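Side-chain contacts in beta-alanyl-CoA:ammonia lyase 2 (Clostridium propionicum, PDB 4MTU), which probably catalyses the elimination of ammonia from beta-alanyl-CoA and binds a zinc ion: residues A[31-36]-A[52-57]; A[36-41]-A[46-51]; A[27-32]-A[69-74]. One frame throughout, in Å; residues are numbered along the deposited sequence. Where two conformers were deposited one is given.

Contact 1 of 3, residues A[31-36]-A[52-57]; sequences NQWGDV and LGYKDI
Trp33 and Tyr54 carry this contact, with Ile57 beside them, and the forces between the two segments are those of close packing: there is no hydrogen bond between 31-36 and 52-57. The apolar part is made by the six-membered half of the indole. Trp33 CE3 lies 4.2 Å from Tyr54 CE2, while Trp33 CZ3 meets Ile57 CG2 at 4.1 Å, the methyl lying at the indole edge and near its plane. Trp33 and Ile57 pass flank to flank, each heading toward the other's backbone. Within 52-57, Ile57 CD1 sits over one face of the Tyr54 ring, 3.7 Å above its plane and displaced toward the rim, so the strand side brings its own apolar pair to the helix.

The polar end of Tyr54 enters the contact as a packing atom. Its CG stands anti to the carbonyl carbon (chi1 -69°), and the ring carries the hydroxyl to the helix, where Tyr54 OH touches Trp33 CB at 3.5 Å and lies 3.9 Å from Gly34 N. The indole N-H is spent on another partner, Glu88 O on strand 82-95, a bond that helps fix the rotation of the ring.

A classic beta bulge, with Leu52 and Gly53 set against the single residue Ser121, joins this strand to 106-123, whose Ala118 packs on all three side chains of the contact. Gly53, Tyr54 and Ile57 also pair in an antiparallel ladder with a strand of the second subunit, so this packing between helix 27-45 and strand 50-59 lies where one sheet continues into the next.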
loop_
_atom_site.group_PDB
_atom_site.type_symbol
_atom_site.label_atom_id
_atom_site.label_comp_id
_atom_site.label_asym_id
_atom_site.label_seq_id
_atom_site.Cartn_x
_atom_site.Cartn_y
_atom_site.Cartn_z
ATOM N N ASN A 31 4.303 -9.127 11.047
ATOM C CA ASN A 31 5.087 -8.270 10.170
ATOM C C ASN A 31 6.065 -7.420 10.991
ATOM O O ASN A 31 7.244 -7.299 10.708
ATOM C CB ASN A 31 4.117 -7.445 9.331
ATOM C CG ASN A 31 4.863 -6.545 8.388
ATOM O OD1 ASN A 31 5.949 -6.850 8.005
ATOM N ND2 ASN A 31 4.340 -5.405 8.039
ATOM N N GLN A 32 5.515 -6.797 12.062
ATOM C CA GLN A 32 6.348 -5.931 12.875
ATOM C C GLN A 32 7.416 -6.716 13.637
ATOM O O GLN A 32 8.562 -6.248 13.727
ATOM C CB GLN A 32 5.509 -5.072 13.859
ATOM C CG GLN A 32 6.238 -3.818 14.204
ATOM C CD GLN A 32 6.443 -2.916 13.023
ATOM O OE1 GLN A 32 5.533 -2.770 12.179
ATOM N NE2 GLN A 32 7.586 -2.308 12.909
ATOM N N TRP A 33 7.068 -7.882 14.161
ATOM C CA TRP A 33 8.085 -8.714 14.850
ATOM C C TRP A 33 9.198 -9.114 13.872
ATOM O O TRP A 33 10.353 -9.218 14.316
ATOM C CB TRP A 33 7.427 -9.924 15.433
ATOM C CG TRP A 33 6.604 -9.657 16.675
ATOM C CD1 TRP A 33 6.716 -8.610 17.534
ATOM C CD2 TRP A 33 5.572 -10.510 17.186
ATOM N NE1 TRP A 33 5.805 -8.736 18.573
ATOM C CE2 TRP A 33 5.091 -9.917 18.359
ATOM C CE3 TRP A 33 4.993 -11.693 16.720
ATOM C CZ2 TRP A 33 4.063 -10.499 19.145
ATOM C CZ3 TRP A 33 3.992 -12.256 17.459
ATOM C CH2 TRP A 33 3.520 -11.660 18.659
ATOM N N GLY A 34 8.895 -9.312 12.596
ATOM C CA GLY A 34 9.957 -9.588 11.651
ATOM C C GLY A 34 10.969 -8.438 11.608
ATOM O O GLY A 34 12.187 -8.668 11.560
ATOM N N ASP A 35 10.467 -7.201 11.620
ATOM C CA ASP A 35 11.351 -6.027 11.581
ATOM C C ASP A 35 12.102 -5.829 12.900
ATOM O O ASP A 35 13.256 -5.415 12.907
ATOM C CB ASP A 35 10.577 -4.796 11.204
ATOM C CG ASP A 35 10.029 -4.750 9.805
ATOM O OD1 ASP A 35 10.353 -5.693 9.004
ATOM O OD2 ASP A 35 9.302 -3.758 9.516
ATOM N N VAL A 36 11.455 -6.146 14.041
ATOM C CA VAL A 36 12.133 -6.125 15.332
ATOM C C VAL A 36 13.280 -7.137 15.334
ATOM O O VAL A 36 14.400 -6.856 15.760
ATOM C CB VAL A 36 11.128 -6.421 16.488
ATOM C CG1 VAL A 36 11.849 -6.572 17.805
ATOM C CG2 VAL A 36 10.100 -5.297 16.589
ATOM N N LEU A 52 13.693 -17.859 10.369
ATOM C CA LEU A 52 13.504 -19.289 10.283
ATOM C C LEU A 52 12.100 -19.776 10.613
ATOM O O LEU A 52 11.588 -20.729 10.042
ATOM C CB LEU A 52 14.444 -20.071 11.234
ATOM C CG LEU A 52 15.944 -19.941 10.840
ATOM C CD1 LEU A 52 16.773 -20.603 11.924
ATOM C CD2 LEU A 52 16.188 -20.613 9.505
ATOM N N GLY A 53 11.504 -19.175 11.642
ATOM C CA GLY A 53 10.171 -19.653 12.073
ATOM C C GLY A 53 9.851 -19.124 13.437
ATOM O O GLY A 53 10.582 -18.366 14.086
ATOM N N TYR A 54 8.640 -19.541 13.877
ATOM C CA TYR A 54 8.110 -19.224 15.187
ATOM C C TYR A 54 7.624 -20.462 15.865
ATOM O O TYR A 54 7.019 -21.354 15.322
ATOM C CB TYR A 54 6.945 -18.265 15.089
ATOM C CG TYR A 54 7.210 -16.838 14.661
ATOM C CD1 TYR A 54 7.129 -16.448 13.338
ATOM C CD2 TYR A 54 7.494 -15.856 15.573
ATOM C CE1 TYR A 54 7.337 -15.177 12.926
ATOM C CE2 TYR A 54 7.691 -14.555 15.205
ATOM C CZ TYR A 54 7.618 -14.186 13.858
ATOM O OH TYR A 54 7.806 -12.896 13.535
ATOM N N LYS A 55 7.507 -20.265 17.233
ATOM C CA LYS A 55 6.713 -21.151 18.108
ATOM C C LYS A 55 5.819 -20.317 19.012
ATOM O O LYS A 55 6.198 -19.238 19.504
ATOM C CB LYS A 55 7.647 -22.019 18.984
ATOM N N ASP A 56 4.592 -20.801 19.268
ATOM C CA ASP A 56 3.758 -20.274 20.322
ATOM C C ASP A 56 3.401 -18.827 19.980
ATOM O O ASP A 56 3.456 -18.027 20.921
ATOM C CB ASP A 56 4.367 -20.440 21.688
ATOM C CG ASP A 56 4.528 -21.917 21.996
ATOM O OD1 ASP A 56 3.579 -22.719 21.786
ATOM O OD2 ASP A 56 5.650 -22.293 22.390
ATOM N N ILE A 57 3.074 -18.529 18.661
ATOM C CA ILE A 57 2.487 -17.194 18.521
ATOM C C ILE A 57 1.130 -17.254 19.226
ATOM O O ILE A 57 0.315 -18.152 18.902
ATOM C CB ILE A 57 2.318 -16.745 17.092
ATOM C CG1 ILE A 57 3.666 -16.604 16.375
ATOM C CG2 ILE A 57 1.496 -15.467 17.055
ATOM C CD1 ILE A 57 3.574 -16.270 14.933
#

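Contact 2 of 3, residues A[36-41]-A[46-51]; sequences VGTELM and GDISLF
The carbonyl oxygen of Ile48 is gripped twice close to Thr38. A water donates to Ile48 O at 2.7 Å and also to Thr38 OG1, thereby bridging loop and helix. In one of its two conformers Ser49 turns its hydroxyl back onto the same oxygen, Ser49 OG donating to Ile48 O at 2.7 Å, well to the side of the C=O bond (109°) and 22° out of the carbonyl plane. Thr38 OG1 has a further partner in Gly34 O, one turn back along the helix. With chi1 at -62° the hydroxyl of Thr38 stands beside the backbone N and the methyl anti to it, on the side of the loop: Thr38 CG2 touches Ile48 O at 3.6 Å and Ile48 CB at 3.9 Å, the two side chains running alongside each other in a common direction.

This is the passage from the central helix of the hot dog fold, 27-45, to strand 50-59, outermost in this chain's own sheet. Gly46 leaves the helix with positive phi, directly after Asp45, which binds zinc together with His142; a weak bond from Gly46 N to Met41 O, 3.3 Å long, ties the exit back to the helix. Next comes an Asx turn, in which Ser49 N donates to Asp47 OD1 at 2.9 Å on the anti side of the carboxylate.

Met41 approaches this turn through the base of its side chain: Met41 CG lies 3.5 Å from Ser49 CB, and the chain then bends at chi2 and chi3, leading the thioether away from the loop. The other carboxylate oxygen, Asp47 OD2, bonds to Thr104 of the third subunit.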
loop_
_atom_site.group_PDB
_atom_site.type_symbol
_atom_site.label_atom_id
_atom_site.label_comp_id
_atom_site.label_asym_id
_atom_site.label_seq_id
_atom_site.Cartn_x
_atom_site.Cartn_y
_atom_site.Cartn_z
ATOM N N VAL A 36 11.455 -6.146 14.041
ATOM C CA VAL A 36 12.133 -6.125 15.332
ATOM C C VAL A 36 13.280 -7.137 15.334
ATOM O O VAL A 36 14.400 -6.856 15.760
ATOM C CB VAL A 36 11.128 -6.421 16.488
ATOM C CG1 VAL A 36 11.849 -6.572 17.805
ATOM C CG2 VAL A 36 10.100 -5.297 16.589
ATOM N N GLY A 37 12.976 -8.355 14.880
ATOM C CA GLY A 37 13.998 -9.396 14.790
ATOM C C GLY A 37 15.165 -8.955 13.887
ATOM O O GLY A 37 16.337 -9.194 14.224
ATOM N N THR A 38 14.848 -8.345 12.756
ATOM C CA THR A 38 15.901 -7.868 11.863
ATOM C C THR A 38 16.809 -6.909 12.627
ATOM O O THR A 38 18.038 -6.979 12.539
ATOM C CB THR A 38 15.280 -7.167 10.642
ATOM O OG1 THR A 38 14.487 -8.124 9.907
ATOM C CG2 THR A 38 16.358 -6.626 9.720
ATOM N N GLU A 39 16.218 -5.953 13.371
ATOM C CA GLU A 39 17.019 -4.960 14.081
ATOM C C GLU A 39 17.950 -5.656 15.082
ATOM O O GLU A 39 19.146 -5.311 15.209
ATOM C CB GLU A 39 16.101 -3.957 14.783
ATOM C CG GLU A 39 16.846 -2.711 15.212
ATOM C CD GLU A 39 15.990 -1.615 15.807
ATOM O OE1 GLU A 39 14.781 -1.581 15.593
ATOM O OE2 GLU A 39 16.584 -0.711 16.470
ATOM N N LEU A 40 17.440 -6.636 15.826
ATOM C CA LEU A 40 18.249 -7.406 16.751
ATOM C C LEU A 40 19.451 -8.102 16.039
ATOM O O LEU A 40 20.541 -8.135 16.596
ATOM C CB LEU A 40 17.421 -8.461 17.471
ATOM C CG LEU A 40 16.356 -7.941 18.453
ATOM C CD1 LEU A 40 15.400 -9.044 18.832
ATOM C CD2 LEU A 40 17.021 -7.393 19.696
ATOM N N MET A 41 19.201 -8.622 14.860
ATOM C CA MET A 41 20.242 -9.320 14.130
ATOM C C MET A 41 21.293 -8.341 13.608
ATOM O O MET A 41 22.516 -8.661 13.606
ATOM C CB MET A 41 19.623 -10.164 13.007
ATOM C CG MET A 41 18.781 -11.306 13.513
ATOM S SD MET A 41 19.638 -12.473 14.601
ATOM C CE MET A 41 19.159 -11.894 16.220
ATOM N N GLY A 46 25.509 -7.890 12.582
ATOM C CA GLY A 46 25.783 -7.070 11.429
ATOM C C GLY A 46 25.223 -7.555 10.102
ATOM O O GLY A 46 25.786 -7.215 9.043
ATOM N N ASP A 47 24.104 -8.267 10.135
ATOM C CA ASP A 47 23.456 -8.783 8.933
ATOM C C ASP A 47 21.938 -8.724 9.152
ATOM O O ASP A 47 21.503 -8.924 10.292
ATOM C CB ASP A 47 23.915 -10.203 8.667
ATOM C CG ASP A 47 23.539 -10.698 7.290
ATOM O OD1 ASP A 47 22.403 -11.239 7.120
ATOM O OD2 ASP A 47 24.349 -10.552 6.341
ATOM N N ILE A 48 21.193 -8.500 8.110
ATOM C CA ILE A 48 19.731 -8.429 8.278
ATOM C C ILE A 48 19.118 -9.792 8.593
ATOM O O ILE A 48 18.006 -9.806 9.139
ATOM C CB ILE A 48 19.023 -7.803 7.079
ATOM C CG1 ILE A 48 19.300 -8.543 5.742
ATOM C CG2 ILE A 48 19.358 -6.323 7.011
ATOM C CD1 ILE A 48 18.351 -8.129 4.616
ATOM N N SER A 49 19.809 -10.899 8.333
ATOM C CA SER A 49 19.399 -12.254 8.682
ATOM C C SER A 49 18.261 -12.754 7.796
ATOM O O SER A 49 17.747 -12.042 6.920
ATOM C CB SER A 49 19.035 -12.400 10.177
ATOM O OG SER A 49 17.684 -12.170 10.490
ATOM N N LEU A 50 17.894 -14.004 8.069
ATOM C CA LEU A 50 16.759 -14.686 7.457
ATOM C C LEU A 50 15.906 -15.168 8.651
ATOM O O LEU A 50 16.412 -15.735 9.633
ATOM C CB LEU A 50 17.198 -15.817 6.567
ATOM C CG LEU A 50 18.080 -15.392 5.341
ATOM C CD1 LEU A 50 18.733 -16.639 4.720
ATOM C CD2 LEU A 50 17.320 -14.537 4.350
ATOM N N PHE A 51 14.593 -14.988 8.582
ATOM C CA PHE A 51 13.704 -15.456 9.641
ATOM C C PHE A 51 13.368 -16.959 9.436
ATOM O O PHE A 51 12.890 -17.352 8.375
ATOM C CB PHE A 51 12.459 -14.540 9.636
ATOM C CG PHE A 51 11.884 -14.370 11.044
ATOM C CD1 PHE A 51 12.026 -13.075 11.630
ATOM C CD2 PHE A 51 11.243 -15.348 11.741
ATOM C CE1 PHE A 51 11.543 -12.894 12.938
ATOM C CE2 PHE A 51 10.794 -15.211 13.018
ATOM C CZ PHE A 51 10.960 -13.973 13.588
HETATM O O HOH W 1 15.401 -10.061 8.296
#

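Contact 3 of 3, residues A[27-32]-A[69-74]; sequences ARIVNQ and MEYHGW
Two torsions fold Gln32 over Tyr71. With CG anti to the backbone N (chi1 -154°) and the chain bent at chi2 (64°), the aliphatic part of Gln32 is laid across the phenol while the amide turns aside. Gln32 CG sits over one face of the ring, 3.7 Å from the Tyr71 ring centroid and 21° off its normal, which makes a CH-pi contact. The closest approach is Gln32 CG to Tyr71 CD2, 3.5 Å, and Gln32 CB joins in at 3.7 Å from Tyr71 CD1. The amide plane is inclined to the ring rather than stacked on it.

Ile29, one turn earlier, meets the ring at another corner. Its side chain crosses the tyrosine at about a right angle, with Ile29 CG1 4.1 Å from Tyr71 CE1. Here the opening turns of the helix rest on the antiparallel sheet that curves around it, the relation that gives the hot dog fold its name: 27-45 is the sausage, and strand 68-78 is part of the bun. Tyr71 points to the helix from that strand, whereas its neighbour Glu70 points away and accepts a hydrogen bond from His72.

The amide that Gln32 carries past the ring is held at both ends. Arg28 NH1 donates to Gln32 OE1 at 2.8 Å, in the carbonyl plane and on a lone pair, and the oxygen lies nearly in the guanidinium plane; a weak bond from Arg28 NH2 supplements it. Gln32 NE2 pairs with His8 ND1 on strand 4-11, while Arg28 NE forms a salt bridge with Asp16.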
loop_
_atom_site.group_PDB
_atom_site.type_symbol
_atom_site.label_atom_id
_atom_site.label_comp_id
_atom_site.label_asym_id
_atom_site.label_seq_id
_atom_site.Cartn_x
_atom_site.Cartn_y
_atom_site.Cartn_z
ATOM N N ALA A 27 -1.618 -10.967 11.532
ATOM C CA ALA A 27 -0.399 -10.955 10.754
ATOM C C ALA A 27 0.293 -9.595 10.759
ATOM O O ALA A 27 1.499 -9.534 10.537
ATOM C CB ALA A 27 -0.628 -11.423 9.328
ATOM N N ARG A 28 -0.434 -8.499 11.028
ATOM C CA ARG A 28 0.236 -7.200 11.119
ATOM C C ARG A 28 1.260 -7.191 12.246
ATOM O O ARG A 28 2.310 -6.545 12.149
ATOM C CB ARG A 28 -0.823 -6.103 11.334
ATOM C CG ARG A 28 -0.264 -4.703 11.539
ATOM C CD ARG A 28 0.395 -4.169 10.320
ATOM N NE ARG A 28 0.997 -2.841 10.517
ATOM C CZ ARG A 28 2.183 -2.653 11.018
ATOM N NH1 ARG A 28 2.944 -3.672 11.405
ATOM N NH2 ARG A 28 2.668 -1.426 11.128
ATOM N N ILE A 29 0.936 -7.885 13.358
ATOM C CA ILE A 29 1.886 -7.979 14.459
ATOM C C ILE A 29 3.118 -8.787 14.031
ATOM O O ILE A 29 4.255 -8.424 14.339
ATOM C CB ILE A 29 1.208 -8.666 15.684
ATOM C CG1 ILE A 29 0.063 -7.799 16.216
ATOM C CG2 ILE A 29 2.249 -8.970 16.726
ATOM C CD1 ILE A 29 -0.787 -8.493 17.284
ATOM N N VAL A 30 2.890 -9.902 13.313
ATOM C CA VAL A 30 3.982 -10.740 12.847
ATOM C C VAL A 30 4.868 -9.961 11.870
ATOM O O VAL A 30 6.095 -10.090 11.961
ATOM C CB VAL A 30 3.427 -12.031 12.245
ATOM C CG1 VAL A 30 4.568 -12.919 11.759
ATOM C CG2 VAL A 30 2.542 -12.773 13.252
ATOM N N ASN A 31 4.303 -9.127 11.047
ATOM C CA ASN A 31 5.087 -8.270 10.170
ATOM C C ASN A 31 6.065 -7.420 10.991
ATOM O O ASN A 31 7.244 -7.299 10.708
ATOM C CB ASN A 31 4.117 -7.445 9.331
ATOM C CG ASN A 31 4.863 -6.545 8.388
ATOM O OD1 ASN A 31 5.949 -6.850 8.005
ATOM N ND2 ASN A 31 4.340 -5.405 8.039
ATOM N N GLN A 32 5.515 -6.797 12.062
ATOM C CA GLN A 32 6.348 -5.931 12.875
ATOM C C GLN A 32 7.416 -6.716 13.637
ATOM O O GLN A 32 8.562 -6.248 13.727
ATOM C CB GLN A 32 5.509 -5.072 13.859
ATOM C CG GLN A 32 6.238 -3.818 14.204
ATOM C CD GLN A 32 6.443 -2.916 13.023
ATOM O OE1 GLN A 32 5.533 -2.770 12.179
ATOM N NE2 GLN A 32 7.586 -2.308 12.909
ATOM N N MET A 69 0.493 1.069 19.127
ATOM C CA MET A 69 1.017 -0.245 19.423
ATOM C C MET A 69 2.529 -0.200 19.608
ATOM O O MET A 69 3.236 0.482 18.873
ATOM C CB MET A 69 0.716 -1.194 18.259
ATOM C CG MET A 69 -0.764 -1.507 18.040
ATOM S SD MET A 69 -1.555 -2.438 19.355
ATOM C CE MET A 69 -0.709 -4.008 19.111
ATOM N N GLU A 70 2.992 -0.990 20.553
ATOM C CA GLU A 70 4.404 -1.239 20.766
ATOM C C GLU A 70 4.705 -2.722 20.542
ATOM O O GLU A 70 3.890 -3.623 20.843
ATOM C CB GLU A 70 4.866 -0.897 22.129
ATOM C CG GLU A 70 4.858 0.492 22.402
ATOM C CD GLU A 70 5.784 0.963 23.522
ATOM O OE1 GLU A 70 6.070 2.143 23.562
ATOM O OE2 GLU A 70 6.193 0.143 24.400
ATOM N N TYR A 71 5.879 -2.997 20.003
ATOM C CA TYR A 71 6.303 -4.330 19.646
ATOM C C TYR A 71 7.711 -4.484 20.236
ATOM O O TYR A 71 8.606 -3.779 19.823
ATOM C CB TYR A 71 6.304 -4.557 18.149
ATOM C CG TYR A 71 4.981 -4.198 17.519
ATOM C CD1 TYR A 71 4.029 -5.176 17.273
ATOM C CD2 TYR A 71 4.673 -2.910 17.161
ATOM C CE1 TYR A 71 2.809 -4.855 16.684
ATOM C CE2 TYR A 71 3.455 -2.583 16.575
ATOM C CZ TYR A 71 2.523 -3.548 16.334
ATOM O OH TYR A 71 1.346 -3.175 15.748
ATOM N N HIS A 72 7.829 -5.376 21.202
ATOM C CA HIS A 72 9.091 -5.587 21.911
ATOM C C HIS A 72 9.721 -6.902 21.448
ATOM O O HIS A 72 9.027 -7.901 21.199
ATOM C CB HIS A 72 8.831 -5.699 23.425
ATOM C CG HIS A 72 8.217 -4.462 24.016
ATOM N ND1 HIS A 72 8.198 -4.313 25.372
ATOM C CD2 HIS A 72 7.601 -3.426 23.467
ATOM C CE1 HIS A 72 7.596 -3.128 25.609
ATOM N NE2 HIS A 72 7.211 -2.584 24.461
ATOM N N GLY A 73 11.060 -6.926 21.330
ATOM C CA GLY A 73 11.744 -8.150 21.080
ATOM C C GLY A 73 13.118 -8.140 21.707
ATOM O O GLY A 73 13.744 -7.088 21.882
ATOM N N TRP A 74 13.593 -9.350 22.019
ATOM C CA TRP A 74 14.963 -9.459 22.567
ATOM C C TRP A 74 15.482 -10.864 22.227
ATOM O O TRP A 74 14.755 -11.808 21.984
ATOM C CB TRP A 74 14.976 -9.205 24.063
ATOM C CG TRP A 74 14.155 -10.103 24.907
ATOM C CD1 TRP A 74 14.608 -11.240 25.519
ATOM C CD2 TRP A 74 12.761 -9.980 25.218
ATOM N NE1 TRP A 74 13.568 -11.802 26.202
ATOM C CE2 TRP A 74 12.423 -11.072 26.042
ATOM C CE3 TRP A 74 11.769 -9.072 24.880
ATOM C CZ2 TRP A 74 11.110 -11.246 26.540
ATOM C CZ3 TRP A 74 10.508 -9.243 25.368
ATOM C CH2 TRP A 74 10.156 -10.307 26.184
#

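All three contacts hang on helix 27-45, taken in the order contact 3, contact 1, contact 2 from its start toward its end. Contacts 1 and 3 lie closest, their centres about 8 Å apart; contact 2 is about 11 Å from contact 1 and about 14 Å from contact 3. The strand partners, 50-59 and 68-78, follow each other in the chain yet are separated in the same antiparallel sheet by strands 82-95 and 106-123, so the helix is held against widely spaced parts of its concave wrap. Val36 belongs to contacts 1 and 2 and also packs against Gly73 of contact 3. Contact 2 alone approaches the zinc site.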